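Local structure of microbial serine proteinases; subtilisin (Bacillus subtilis, 2GKO) at residues Thr39-Leu44 against Gly240-Ile245; Asp67-Gly72 against Gly105-Gly110; Gly276-Arg281 against Gly304-Gln309. The protein hydrolyses peptide bonds as a serine protease of the subtilisin family, here the calcium-loaded form of the cold-adapted enzyme S41. All coordinates share one frame; numbering follows the deposited sequence.

Interaction 1 (Thr39-Leu44 against Gly240-Ile245); sequences TNHPDL and GGYATI
His41 enters the contact edge first, with its imidazole meeting Gly240, Gly241 and Tyr242 at once. Its CG stands anti to the backbone N (chi1 -166°), which carries the ring across to segment 240-245. There His41 NE2 donates to Gly241 O at 2.8 Å; the bond is fairly straight at 158°, and the oxygen lies close to the ring plane. Gly240 O is also near His41 NE2, at 3.2 Å, but the angle is too poor for a bond. His41 CD2 rests against the bare backbone of Gly240, 3.4 Å from Gly240 CA. On the other nitrogen, His41 ND1 accepts from the backbone N of Asp43 at 3.1 Å, again near the ring plane. A bond to each nitrogen fixes the rotation of the imidazole and makes NE2 the donor. The same ring turns its edge toward one face of Tyr242, in an offset edge-to-face pair with centroids 5.2 Å apart and planes at 84°; His41 NE2 lies above that face, shifted toward its rim.

The partner segment is the turn and second strand of a beta-hairpin in which strands 233-236 and 242-245 run antiparallel, while 39-44 belongs to the loop between strands 29-34 and 48-53. Tyr242 also meets Tyr234 of the first hairpin strand with nearly parallel rings.

Pro42 adds a marginal touch, its CD 4.2 Å from Gly240 O. At Asp43 the carboxylate reaches the phenol: Tyr242 OH donates to Asp43 OD2 at 2.6 Å, meeting it on the syn side but clearly out of the carboxylate plane. The same OD2 receives the backbone N of Val89, two donors on one buried oxygen.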
ATOM      1  N   THR A  39      -8.722  14.119  -7.079  1.00 12.68           N
ATOM      2  CA  THR A  39      -9.373  13.356  -8.142  1.00 13.51           C
ATOM      3  C   THR A  39      -9.309  14.077  -9.507  1.00 13.32           C
ATOM      4  O   THR A  39      -9.729  13.523 -10.506  1.00 13.29           O
ATOM      5  CB  THR A  39     -10.865  13.098  -7.783  1.00 14.23           C
ATOM      6  OG1 THR A  39     -11.517  14.336  -7.475  1.00 15.48           O
ATOM      7  CG2 THR A  39     -10.990  12.253  -6.536  1.00 15.55           C
ATOM      8  N   ASN A  40      -8.812  15.306  -9.528  1.00 12.60           N
ATOM      9  CA  ASN A  40      -8.539  15.991 -10.779  1.00 12.92           C
ATOM     10  C   ASN A  40      -7.084  15.938 -11.188  1.00 12.37           C
ATOM     11  O   ASN A  40      -6.717  16.565 -12.188  1.00 12.63           O
ATOM     12  CB  ASN A  40      -8.957  17.439 -10.681  1.00 13.28           C
ATOM     13  CG  ASN A  40     -10.450  17.587 -10.482  1.00 18.31           C
ATOM     14  OD1 ASN A  40     -11.233  16.876 -11.114  1.00 21.93           O
ATOM     15  ND2 ASN A  40     -10.854  18.494  -9.597  1.00 22.53           N
ATOM     16  N   HIS A  41      -6.245  15.199 -10.460  1.00 11.03           N
ATOM     17  CA  HIS A  41      -4.855  15.103 -10.868  1.00 11.25           C
ATOM     18  C   HIS A  41      -4.873  14.425 -12.229  1.00 10.47           C
ATOM     19  O   HIS A  41      -5.502  13.381 -12.405  1.00  9.72           O
ATOM     20  CB  HIS A  41      -4.013  14.283  -9.904  1.00 11.01           C
ATOM     21  CG  HIS A  41      -2.544  14.438 -10.126  1.00 10.26           C
ATOM     22  ND1 HIS A  41      -1.907  13.909 -11.227  1.00 11.08           N
ATOM     23  CD2 HIS A  41      -1.609  15.133  -9.443  1.00 10.13           C
ATOM     24  CE1 HIS A  41      -0.626  14.233 -11.176  1.00 11.03           C
ATOM     25  NE2 HIS A  41      -0.416  14.961 -10.095  1.00 10.67           N
ATOM     26  N   PRO A  42      -4.169  14.985 -13.214  1.00 11.26           N
ATOM     27  CA  PRO A  42      -4.202  14.397 -14.556  1.00 11.80           C
ATOM     28  C   PRO A  42      -3.769  12.946 -14.651  1.00 11.30           C
ATOM     29  O   PRO A  42      -4.193  12.252 -15.553  1.00 11.82           O
ATOM     30  CB  PRO A  42      -3.221  15.266 -15.370  1.00 12.59           C
ATOM     31  CG  PRO A  42      -2.681  16.260 -14.485  1.00 14.10           C
ATOM     32  CD  PRO A  42      -3.391  16.223 -13.155  1.00 11.81           C
ATOM     33  N   ASP A  43      -2.913  12.501 -13.741  1.00 10.67           N
ATOM     34  CA  ASP A  43      -2.439  11.125 -13.763  1.00 10.17           C
ATOM     35  C   ASP A  43      -3.281  10.187 -12.909  1.00 10.61           C
ATOM     36  O   ASP A  43      -2.979   9.010 -12.849  1.00  9.18           O
ATOM     37  CB  ASP A  43      -1.001  11.042 -13.267  1.00 10.40           C
ATOM     38  CG  ASP A  43      -0.053  11.916 -14.043  1.00 12.52           C
ATOM     39  OD1 ASP A  43      -0.367  12.298 -15.196  1.00 12.26           O
ATOM     40  OD2 ASP A  43       1.025  12.267 -13.555  1.00 11.69           O
ATOM     41  N   LEU A  44      -4.349  10.705 -12.307  1.00 10.63           N
ATOM     42  CA  LEU A  44      -5.264   9.878 -11.477  1.00 10.72           C
ATOM     43  C   LEU A  44      -6.716   9.927 -11.893  1.00 11.47           C
ATOM     44  O   LEU A  44      -7.441   8.977 -11.669  1.00 10.73           O
ATOM     45  CB  LEU A  44      -5.189  10.297 -10.004  1.00 10.71           C
ATOM     46  CG  LEU A  44      -3.833  10.177  -9.325  1.00 10.72           C
ATOM     47  CD1 LEU A  44      -3.874  10.779  -7.927  1.00 10.80           C
ATOM     48  CD2 LEU A  44      -3.436   8.723  -9.250  1.00 12.06           C
ATOM     49  N   GLY A 240      -1.830  18.801  -7.785  1.00 11.27           N
ATOM     50  CA  GLY A 240      -1.856  18.495  -9.211  1.00 11.30           C
ATOM     51  C   GLY A 240      -0.468  18.350  -9.788  1.00 11.51           C
ATOM     52  O   GLY A 240      -0.319  18.035 -10.984  1.00 12.26           O
ATOM     53  N   GLY A 241       0.534  18.567  -8.942  1.00 11.54           N
ATOM     54  CA  GLY A 241       1.912  18.346  -9.295  1.00 11.01           C
ATOM     55  C   GLY A 241       2.420  17.058  -8.688  1.00 10.21           C
ATOM     56  O   GLY A 241       1.717  16.053  -8.668  1.00  9.62           O
ATOM     57  N   TYR A 242       3.669  17.097  -8.228  1.00 10.25           N
ATOM     58  CA  TYR A 242       4.388  15.900  -7.795  1.00  9.64           C
ATOM     59  C   TYR A 242       5.218  16.204  -6.548  1.00  8.37           C
ATOM     60  O   TYR A 242       5.383  17.358  -6.138  1.00 10.53           O
ATOM     61  CB  TYR A 242       5.267  15.355  -8.940  1.00  9.36           C
ATOM     62  CG  TYR A 242       4.470  15.112 -10.201  1.00  9.72           C
ATOM     63  CD1 TYR A 242       4.248  16.155 -11.115  1.00 11.51           C
ATOM     64  CD2 TYR A 242       3.910  13.883 -10.456  1.00 10.71           C
ATOM     65  CE1 TYR A 242       3.469  15.967 -12.233  1.00 10.55           C
ATOM     66  CE2 TYR A 242       3.135  13.680 -11.587  1.00 10.25           C
ATOM     67  CZ  TYR A 242       2.931  14.739 -12.469  1.00  9.99           C
ATOM     68  OH  TYR A 242       2.172  14.555 -13.575  1.00 11.47           O
ATOM     69  N   ALA A 243       5.709  15.155  -5.923  1.00  8.31           N
ATOM     70  CA  ALA A 243       6.490  15.260  -4.699  1.00  8.67           C
ATOM     71  C   ALA A 243       7.283  14.000  -4.507  1.00  7.85           C
ATOM     72  O   ALA A 243       6.906  12.922  -4.950  1.00  7.36           O
ATOM     73  CB  ALA A 243       5.562  15.448  -3.482  1.00  8.33           C
ATOM     74  N   THR A 244       8.414  14.137  -3.836  1.00  9.09           N
ATOM     75  CA  THR A 244       9.249  13.023  -3.465  1.00  9.03           C
ATOM     76  C   THR A 244       9.416  12.903  -1.958  1.00  8.90           C
ATOM     77  O   THR A 244       9.940  13.808  -1.332  1.00  8.32           O
ATOM     78  CB  THR A 244      10.630  13.196  -4.076  1.00  9.88           C
ATOM     79  OG1 THR A 244      10.512  13.328  -5.512  1.00 11.02           O
ATOM     80  CG2 THR A 244      11.483  11.948  -3.841  1.00 11.48           C
ATOM     81  N   ILE A 245       8.950  11.799  -1.389  1.00  9.01           N
ATOM     82  CA  ILE A 245       8.995  11.563   0.053  1.00  8.26           C
ATOM     83  C   ILE A 245       9.359  10.114   0.370  1.00  7.96           C
ATOM     84  O   ILE A 245       9.352   9.260  -0.507  1.00  8.24           O
ATOM     85  CB  ILE A 245       7.635  11.943   0.723  1.00  7.32           C
ATOM     86  CG1 ILE A 245       6.440  11.276   0.025  1.00  8.34           C
ATOM     87  CG2 ILE A 245       7.491  13.447   0.797  1.00  7.06           C
ATOM     88  CD1 ILE A 245       5.122  11.429   0.785  1.00  9.21           C
TER

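Interaction 2 (Asp67-Gly72 against Gly105-Gly110); sequences DRQGHG and GDDGSG. With PMS (phenylmethanesulfonic acid), chain G.
At the protein surface the loop 105-110 comes up to Arg68 and Gln69, in the turn that leads into helix 71-80, whose first residue, His71, lines the phenylmethanesulfonic acid pocket. Arg68 reaches out on an extended chain, and its NH1 makes a salt bridge to Asp106 OD2 at 2.8 Å. The guanidinium and carboxylate planes stand 77° apart, and the hydrogen-bond component is weak, bent to 127°. Lys102 also pairs with Asp106 OD2, so two positive groups share this acid.

Gln69, bent at its second torsion, and Asp107 come from opposite directions, Gln69 CD 3.1 Å from Asp107 OD1 and the amide and carboxylate planes 60° apart; no hydrogen bond joins Gln69 OE1 to Asp107 OD1, both being acceptors. Water 1 accepts from Arg68 N (2.9 Å) and donates to Asp106 OD1. Water 2 donates to both Arg68 O (3.0 Å) and Asp107 OD1. Gln69 NE2 donates to water 3 at 3.0 Å, which in turn donates to Gly108 O.

Behind this surface layer Asp67 OD1 takes the backbone N of Gln69 and of Gly70 from the same face of its carboxylate, an Asx turn leading to the N-cap Gly70 and helix 71-80. The His-Gly-Thr-His sequence opening that helix carries the catalytic-triad histidine in subtilases, consistent with the place of His71. The phenyl edge atom PMS C5 sits over the centre of one imidazole face, 3.3 Å from His71 CG. With an alanine in place of His71, PMS C5 is likely to lose the imidazole face beneath it, and the phenyl group would be freer to shift.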
ATOM      1  N   ASP A  67      -7.956  16.114  -0.824  1.00 10.60           N
ATOM      2  CA  ASP A  67      -6.662  16.034  -0.197  1.00 10.46           C
ATOM      3  C   ASP A  67      -6.060  17.433  -0.099  1.00 10.65           C
ATOM      4  O   ASP A  67      -5.850  18.071  -1.118  1.00 11.62           O
ATOM      5  CB  ASP A  67      -5.771  15.127  -1.044  1.00 10.28           C
ATOM      6  CG  ASP A  67      -4.480  14.792  -0.387  1.00  9.09           C
ATOM      7  OD1 ASP A  67      -4.285  15.111   0.817  1.00  8.79           O
ATOM      8  OD2 ASP A  67      -3.563  14.240  -1.039  1.00  8.76           O
ATOM      9  N   ARG A  68      -5.769  17.873   1.119  1.00 11.24           N
ATOM     10  CA  ARG A  68      -5.108  19.145   1.380  1.00 12.12           C
ATOM     11  C   ARG A  68      -3.740  18.923   2.012  1.00 11.91           C
ATOM     12  O   ARG A  68      -3.072  19.864   2.423  1.00 12.57           O
ATOM     13  CB  ARG A  68      -5.984  19.994   2.290  1.00 12.88           C
ATOM     14  CG  ARG A  68      -7.317  20.367   1.634  1.00 15.50           C
ATOM     15  CD  ARG A  68      -8.314  20.967   2.577  1.00 20.32           C
ATOM     16  NE  ARG A  68      -9.545  21.310   1.863  1.00 22.61           N
ATOM     17  CZ  ARG A  68     -10.714  20.683   2.021  1.00 24.11           C
ATOM     18  NH1 ARG A  68     -10.838  19.660   2.869  1.00 24.16           N
ATOM     19  NH2 ARG A  68     -11.759  21.076   1.301  1.00 25.74           N
ATOM     20  N   GLN A  69      -3.320  17.670   2.093  1.00 11.32           N
ATOM     21  CA  GLN A  69      -2.045  17.303   2.703  1.00 12.24           C
ATOM     22  C   GLN A  69      -1.049  16.786   1.635  1.00 11.73           C
ATOM     23  O   GLN A  69       0.099  17.236   1.585  1.00 11.90           O
ATOM     24  CB  GLN A  69      -2.281  16.222   3.764  1.00 13.77           C
ATOM     25  CG  GLN A  69      -2.877  16.720   5.063  1.00 18.48           C
ATOM     26  CD  GLN A  69      -1.787  17.100   6.048  1.00 26.82           C
ATOM     27  OE1 GLN A  69      -0.995  18.005   5.777  1.00 31.96           O
ATOM     28  NE2 GLN A  69      -1.722  16.398   7.173  1.00 31.87           N
ATOM     29  N   GLY A  70      -1.489  15.861   0.793  1.00  9.85           N
ATOM     30  CA  GLY A  70      -0.639  15.263  -0.223  1.00  9.76           C
ATOM     31  C   GLY A  70      -0.467  13.768  -0.104  1.00  9.63           C
ATOM     32  O   GLY A  70      -0.318  13.094  -1.102  1.00  9.23           O
ATOM     33  N   HIS A  71      -0.478  13.260   1.129  1.00  9.56           N
ATOM     34  CA  HIS A  71      -0.190  11.836   1.371  1.00 10.16           C
ATOM     35  C   HIS A  71      -1.063  10.899   0.552  1.00  9.36           C
ATOM     36  O   HIS A  71      -0.581   9.965  -0.058  1.00  8.51           O
ATOM     37  CB  HIS A  71      -0.419  11.474   2.834  1.00 11.37           C
ATOM     38  CG  HIS A  71       0.484  12.159   3.795  1.00 17.92           C
ATOM     39  ND1 HIS A  71       0.452  11.893   5.150  1.00 23.18           N
ATOM     40  CD2 HIS A  71       1.462  13.075   3.615  1.00 21.03           C
ATOM     41  CE1 HIS A  71       1.365  12.630   5.761  1.00 24.01           C
ATOM     42  NE2 HIS A  71       1.984  13.362   4.851  1.00 24.36           N
ATOM     43  N   GLY A  72      -2.379  11.086   0.615  1.00  7.88           N
ATOM     44  CA  GLY A  72      -3.294  10.206  -0.061  1.00  7.78           C
ATOM     45  C   GLY A  72      -3.084  10.250  -1.568  1.00  7.64           C
ATOM     46  O   GLY A  72      -3.146   9.228  -2.229  1.00  7.08           O
ATOM     47  N   GLY A 105      -8.481  13.445   8.711  1.00 25.26           N
ATOM     48  CA  GLY A 105      -9.299  14.622   8.503  1.00 28.60           C
ATOM     49  C   GLY A 105      -8.490  15.848   8.766  1.00 31.93           C
ATOM     50  O   GLY A 105      -7.476  15.788   9.474  1.00 32.54           O
ATOM     51  N   ASP A 106      -8.945  16.968   8.209  1.00 35.65           N
ATOM     52  CA  ASP A 106      -8.199  18.203   8.312  1.00 38.19           C
ATOM     53  C   ASP A 106      -8.339  18.775   9.728  1.00 39.98           C
ATOM     54  O   ASP A 106      -9.405  18.687  10.353  1.00 40.56           O
ATOM     55  CB  ASP A 106      -8.615  19.262   7.265  1.00 38.78           C
ATOM     56  CG  ASP A 106      -8.895  18.678   5.878  1.00 40.30           C
ATOM     57  OD1 ASP A 106      -7.969  18.188   5.193  1.00 39.73           O
ATOM     58  OD2 ASP A 106     -10.052  18.700   5.394  1.00 44.06           O
ATOM     59  N   ASP A 107      -7.231  19.259  10.274  1.00 42.00           N
ATOM     60  CA  ASP A 107      -5.903  18.849   9.821  1.00 43.69           C
ATOM     61  C   ASP A 107      -5.027  18.708  11.052  1.00 44.52           C
ATOM     62  O   ASP A 107      -5.266  19.323  12.101  1.00 45.15           O
ATOM     63  CB  ASP A 107      -5.321  19.776   8.739  1.00 44.11           C
ATOM     64  CG  ASP A 107      -4.940  19.032   7.461  1.00 45.55           C
ATOM     65  OD1 ASP A 107      -3.831  19.274   6.942  1.00 48.22           O
ATOM     66  OD2 ASP A 107      -5.687  18.206   6.887  1.00 47.41           O
ATOM     67  N   GLY A 108      -4.003  17.888  10.895  1.00 45.17           N
ATOM     68  CA  GLY A 108      -3.610  16.963  11.935  1.00 45.20           C
ATOM     69  C   GLY A 108      -3.944  15.666  11.228  1.00 45.32           C
ATOM     70  O   GLY A 108      -3.310  15.398  10.191  1.00 46.19           O
ATOM     71  N   SER A 109      -4.918  14.886  11.730  1.00 44.59           N
ATOM     72  CA  SER A 109      -5.481  13.760  10.950  1.00 43.89           C
ATOM     73  C   SER A 109      -6.494  12.817  11.666  1.00 42.43           C
ATOM     74  O   SER A 109      -7.608  13.234  11.954  1.00 43.52           O
ATOM     75  CB  SER A 109      -4.362  12.977  10.239  1.00 43.98           C
ATOM     76  OG  SER A 109      -4.006  13.614   9.009  1.00 44.86           O
ATOM     77  N   GLY A 110      -6.112  11.574  11.975  1.00 40.77           N
ATOM     78  CA  GLY A 110      -7.045  10.450  11.923  1.00 38.57           C
ATOM     79  C   GLY A 110      -7.623   9.758  13.143  1.00 36.92           C
ATOM     80  O   GLY A 110      -6.908   9.084  13.907  1.00 37.16           O
TER
HETATM   81  C   PMS G 601       2.892   7.791   7.022  1.00 23.35           C
HETATM   82  S   PMS G 601       3.326   6.210   6.660  1.00 22.24           S
HETATM   83  C1  PMS G 601       3.433   8.817   6.034  1.00 27.00           C
HETATM   84  C2  PMS G 601       4.664   9.434   6.248  1.00 29.18           C
HETATM   85  C3  PMS G 601       5.147  10.393   5.351  1.00 30.57           C
HETATM   86  C4  PMS G 601       4.370  10.759   4.262  1.00 30.81           C
HETATM   87  C5  PMS G 601       3.123  10.180   4.057  1.00 29.19           C
HETATM   88  C6  PMS G 601       2.659   9.217   4.950  1.00 28.95           C
HETATM   89  O2S PMS G 601       2.893   5.390   7.771  1.00 23.45           O
HETATM   90  O1S PMS G 601       4.749   6.248   6.335  1.00 17.47           O
HETATM   91  O   HOH W   1      -6.353  16.233   3.452  1.00 12.58           O
HETATM   92  O   HOH W   2      -2.856  20.921   5.183  1.00 30.94           O
HETATM   93  O   HOH W   3      -0.509  16.228   9.942  1.00 45.53           O

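Interaction 3 (Gly276-Arg281 against Gly304-Gln309); sequences GELQTR and GFAKVQ
This is a contact between a helix and the C-terminal tail: Leu278 and Arg281 of helix 271-283 lie against Ala306 and the backbone of Lys307 and Val308. The Ala306 methyl packs against the helix backbone and the start of the arginine side chain, its CB 3.6 Å from Leu278 O and 3.8 Å from Arg281 CB. Leu278 adds a looser touch, CD2 to Ala306 CB at 4.3 Å.

Around this methyl Arg281 does most of the polar work. Its CG lies anti to the carbonyl carbon (chi1 -73°) and the chain then runs extended to NE, which brings the guanidinium past Ala306 and alongside the tail. Arg281 NH2 donates to Lys307 O at 3.0 Å, the oxygen sitting at the guanidinium edge, somewhat tilted from its plane, with a bond angle of 152°. Val308 O is also close, 3.5 Å from the same Arg281 NH2. On the helix side Arg281 NE gives an almost straight bond (174°) to Glu277 OE2 at 2.9 Å, in the guanidinium plane and on the anti lone pair of the carboxylate. This salt bridge, one helical turn back, probably limits the turning of the guanidinium and keeps Arg281 NH2 aimed at Lys307 O. A water closes the other end, donating to Arg281 O and accepting from Lys307 N, each at 3.0 Å.

Helix 248-265 lies behind: Ile262 touches Glu277, Leu278 and Arg281, and Leu258 touches Ala306. Val308 pairs by its backbone with Ile13, which ties the tail to helix 8-14 near the start of the chain. The arrangement is that of the subtilisin fold: after helix 271-283 the chain passes through a calcium-binding loop and returns, with no regular strand, to lie along the helix it has left.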
ATOM      1  N   GLY A 276      -1.319 -15.050  -0.746  1.00 15.79           N
ATOM      2  CA  GLY A 276      -0.401 -16.163  -0.867  1.00 15.51           C
ATOM      3  C   GLY A 276       0.531 -16.015  -2.047  1.00 15.92           C
ATOM      4  O   GLY A 276       1.704 -16.378  -1.957  1.00 16.27           O
ATOM      5  N   GLU A 277       0.029 -15.470  -3.156  1.00 15.92           N
ATOM      6  CA  GLU A 277       0.865 -15.190  -4.306  1.00 15.96           C
ATOM      7  C   GLU A 277       1.894 -14.099  -3.993  1.00 15.78           C
ATOM      8  O   GLU A 277       3.034 -14.212  -4.387  1.00 14.85           O
ATOM      9  CB  GLU A 277       0.022 -14.827  -5.545  1.00 15.74           C
ATOM     10  CG  GLU A 277       0.813 -14.532  -6.821  1.00 16.75           C
ATOM     11  CD  GLU A 277       1.592 -15.731  -7.346  1.00 17.41           C
ATOM     12  OE1 GLU A 277       1.266 -16.875  -6.954  1.00 20.52           O
ATOM     13  OE2 GLU A 277       2.502 -15.498  -8.168  1.00 18.39           O
ATOM     14  N   LEU A 278       1.494 -13.043  -3.291  1.00 15.49           N
ATOM     15  CA  LEU A 278       2.469 -12.042  -2.844  1.00 15.29           C
ATOM     16  C   LEU A 278       3.569 -12.668  -1.997  1.00 15.35           C
ATOM     17  O   LEU A 278       4.734 -12.358  -2.166  1.00 14.84           O
ATOM     18  CB  LEU A 278       1.778 -10.943  -2.025  1.00 15.19           C
ATOM     19  CG  LEU A 278       0.899  -9.950  -2.790  1.00 16.03           C
ATOM     20  CD1 LEU A 278       0.166  -9.073  -1.779  1.00 17.26           C
ATOM     21  CD2 LEU A 278       1.697  -9.093  -3.773  1.00 15.68           C
ATOM     22  N   GLN A 279       3.175 -13.532  -1.076  1.00 15.92           N
ATOM     23  CA  GLN A 279       4.111 -14.206  -0.178  1.00 17.15           C
ATOM     24  C   GLN A 279       5.082 -15.076  -0.961  1.00 17.89           C
ATOM     25  O   GLN A 279       6.282 -15.054  -0.717  1.00 18.58           O
ATOM     26  CB  GLN A 279       3.372 -15.043   0.854  1.00 17.07           C
ATOM     27  CG  GLN A 279       2.730 -14.226   1.968  1.00 17.70           C
ATOM     28  CD  GLN A 279       1.801 -15.025   2.852  1.00 18.95           C
ATOM     29  OE1 GLN A 279       1.774 -16.265   2.790  1.00 20.15           O
ATOM     30  NE2 GLN A 279       1.041 -14.337   3.685  1.00 16.76           N
ATOM     31  N   THR A 280       4.558 -15.837  -1.917  1.00 18.40           N
ATOM     32  CA  THR A 280       5.400 -16.669  -2.778  1.00 18.59           C
ATOM     33  C   THR A 280       6.402 -15.876  -3.576  1.00 18.16           C
ATOM     34  O   THR A 280       7.579 -16.201  -3.623  1.00 17.86           O
ATOM     35  CB  THR A 280       4.495 -17.466  -3.742  1.00 18.88           C
ATOM     36  OG1 THR A 280       3.705 -18.370  -2.970  1.00 20.33           O
ATOM     37  CG2 THR A 280       5.306 -18.341  -4.683  1.00 20.86           C
ATOM     38  N   ARG A 281       5.904 -14.842  -4.244  1.00 17.48           N
ATOM     39  CA  ARG A 281       6.740 -13.948  -5.029  1.00 17.47           C
ATOM     40  C   ARG A 281       7.829 -13.275  -4.187  1.00 17.74           C
ATOM     41  O   ARG A 281       8.964 -13.145  -4.634  1.00 19.15           O
ATOM     42  CB  ARG A 281       5.872 -12.886  -5.684  1.00 17.39           C
ATOM     43  CG  ARG A 281       5.033 -13.415  -6.827  1.00 17.39           C
ATOM     44  CD  ARG A 281       4.453 -12.340  -7.640  1.00 17.96           C
ATOM     45  NE  ARG A 281       3.505 -12.827  -8.653  1.00 17.64           N
ATOM     46  CZ  ARG A 281       3.132 -12.122  -9.699  1.00 17.29           C
ATOM     47  NH1 ARG A 281       2.255 -12.639 -10.553  1.00 19.66           N
ATOM     48  NH2 ARG A 281       3.652 -10.925  -9.929  1.00 18.42           N
ATOM     49  N   GLY A 304      10.442 -11.173   1.724  1.00 13.57           N
ATOM     50  CA  GLY A 304      11.203 -10.581   0.643  1.00 13.45           C
ATOM     51  C   GLY A 304      10.450  -9.521  -0.134  1.00 13.28           C
ATOM     52  O   GLY A 304       9.523  -8.898   0.379  1.00 13.19           O
ATOM     53  N   PHE A 305      10.842  -9.348  -1.390  1.00 13.25           N
ATOM     54  CA  PHE A 305      10.381  -8.266  -2.246  1.00 13.36           C
ATOM     55  C   PHE A 305       9.584  -8.876  -3.414  1.00 14.20           C
ATOM     56  O   PHE A 305      10.175  -9.357  -4.398  1.00 15.36           O
ATOM     57  CB  PHE A 305      11.621  -7.504  -2.749  1.00 13.04           C
ATOM     58  CG  PHE A 305      11.342  -6.334  -3.684  1.00 12.39           C
ATOM     59  CD1 PHE A 305      12.393  -5.673  -4.303  1.00 12.05           C
ATOM     60  CD2 PHE A 305      10.055  -5.878  -3.930  1.00 13.44           C
ATOM     61  CE1 PHE A 305      12.179  -4.611  -5.150  1.00 12.51           C
ATOM     62  CE2 PHE A 305       9.847  -4.808  -4.784  1.00 12.53           C
ATOM     63  CZ  PHE A 305      10.879  -4.173  -5.378  1.00 13.72           C
ATOM     64  N   ALA A 306       8.254  -8.887  -3.286  1.00 14.69           N
ATOM     65  CA  ALA A 306       7.396  -9.362  -4.378  1.00 14.13           C
ATOM     66  C   ALA A 306       7.486  -8.400  -5.552  1.00 14.79           C
ATOM     67  O   ALA A 306       7.359  -7.185  -5.399  1.00 13.70           O
ATOM     68  CB  ALA A 306       5.977  -9.531  -3.924  1.00 13.70           C
ATOM     69  N   LYS A 307       7.713  -8.963  -6.745  1.00 14.43           N
ATOM     70  CA  LYS A 307       7.846  -8.225  -7.976  1.00 14.55           C
ATOM     71  C   LYS A 307       6.876  -8.737  -9.056  1.00 14.64           C
ATOM     72  O   LYS A 307       6.220  -9.761  -8.896  1.00 15.29           O
ATOM     73  CB  LYS A 307       9.281  -8.370  -8.494  1.00 14.67           C
ATOM     74  CG  LYS A 307      10.363  -7.767  -7.603  1.00 14.26           C
ATOM     75  CD  LYS A 307      11.716  -7.830  -8.281  1.00 15.96           C
ATOM     76  CE  LYS A 307      12.882  -7.732  -7.305  1.00 16.02           C
ATOM     77  NZ  LYS A 307      14.201  -7.797  -8.036  1.00 16.56           N
ATOM     78  N   VAL A 308       6.832  -7.993 -10.147  1.00 16.37           N
ATOM     79  CA  VAL A 308       6.089  -8.369 -11.343  1.00 16.94           C
ATOM     80  C   VAL A 308       6.737  -9.582 -12.014  1.00 19.40           C
ATOM     81  O   VAL A 308       6.038 -10.463 -12.502  1.00 20.54           O
ATOM     82  CB  VAL A 308       6.066  -7.187 -12.319  1.00 16.71           C
ATOM     83  CG1 VAL A 308       5.501  -7.582 -13.698  1.00 17.53           C
ATOM     84  CG2 VAL A 308       5.248  -6.038 -11.728  1.00 16.12           C
ATOM     85  N   GLN A 309       8.060  -9.600 -12.050  1.00 20.77           N
ATOM     86  CA  GLN A 309       8.807 -10.619 -12.815  1.00 23.24           C
ATOM     87  C   GLN A 309      10.169 -10.876 -12.167  1.00 23.85           C
ATOM     88  O   GLN A 309      10.714 -10.004 -11.479  1.00 24.17           O
ATOM     89  CB  GLN A 309       8.945 -10.195 -14.303  1.00 23.55           C
ATOM     90  CG  GLN A 309      10.220  -9.389 -14.654  1.00 25.57           C
ATOM     91  CD  GLN A 309      10.197  -8.681 -16.029  1.00 27.55           C
ATOM     92  OE1 GLN A 309      11.013  -7.767 -16.278  1.00 27.52           O
ATOM     93  NE2 GLN A 309       9.313  -9.115 -16.916  1.00 25.29           N
TER
HETATM   94  O   HOH W   4       8.884 -11.650  -7.194  1.00 21.65           O

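Interactions 1 and 2 share one side of the molecule, their centres 15 Å apart and their nearest atoms about 5 Å apart. Along the chain both segments of interaction 2 fall between the two of interaction 1; interaction 3 comes later, formed by 276-281 and 304-309. Its centre lies 27 Å from that of interaction 1 and 31 Å from that of interaction 2, across the chain's centre from the latter. Helix 71-80 joins the first two: it starts in segment 67-72, and Leu44 and Ile245 touch it. His71 and Ile245 both line the phenylmethanesulfonic acid pocket, so segments 67-72 and 240-245 both reach it, while interaction 3 joins the last helix to the C-terminal tail, away from the pocket.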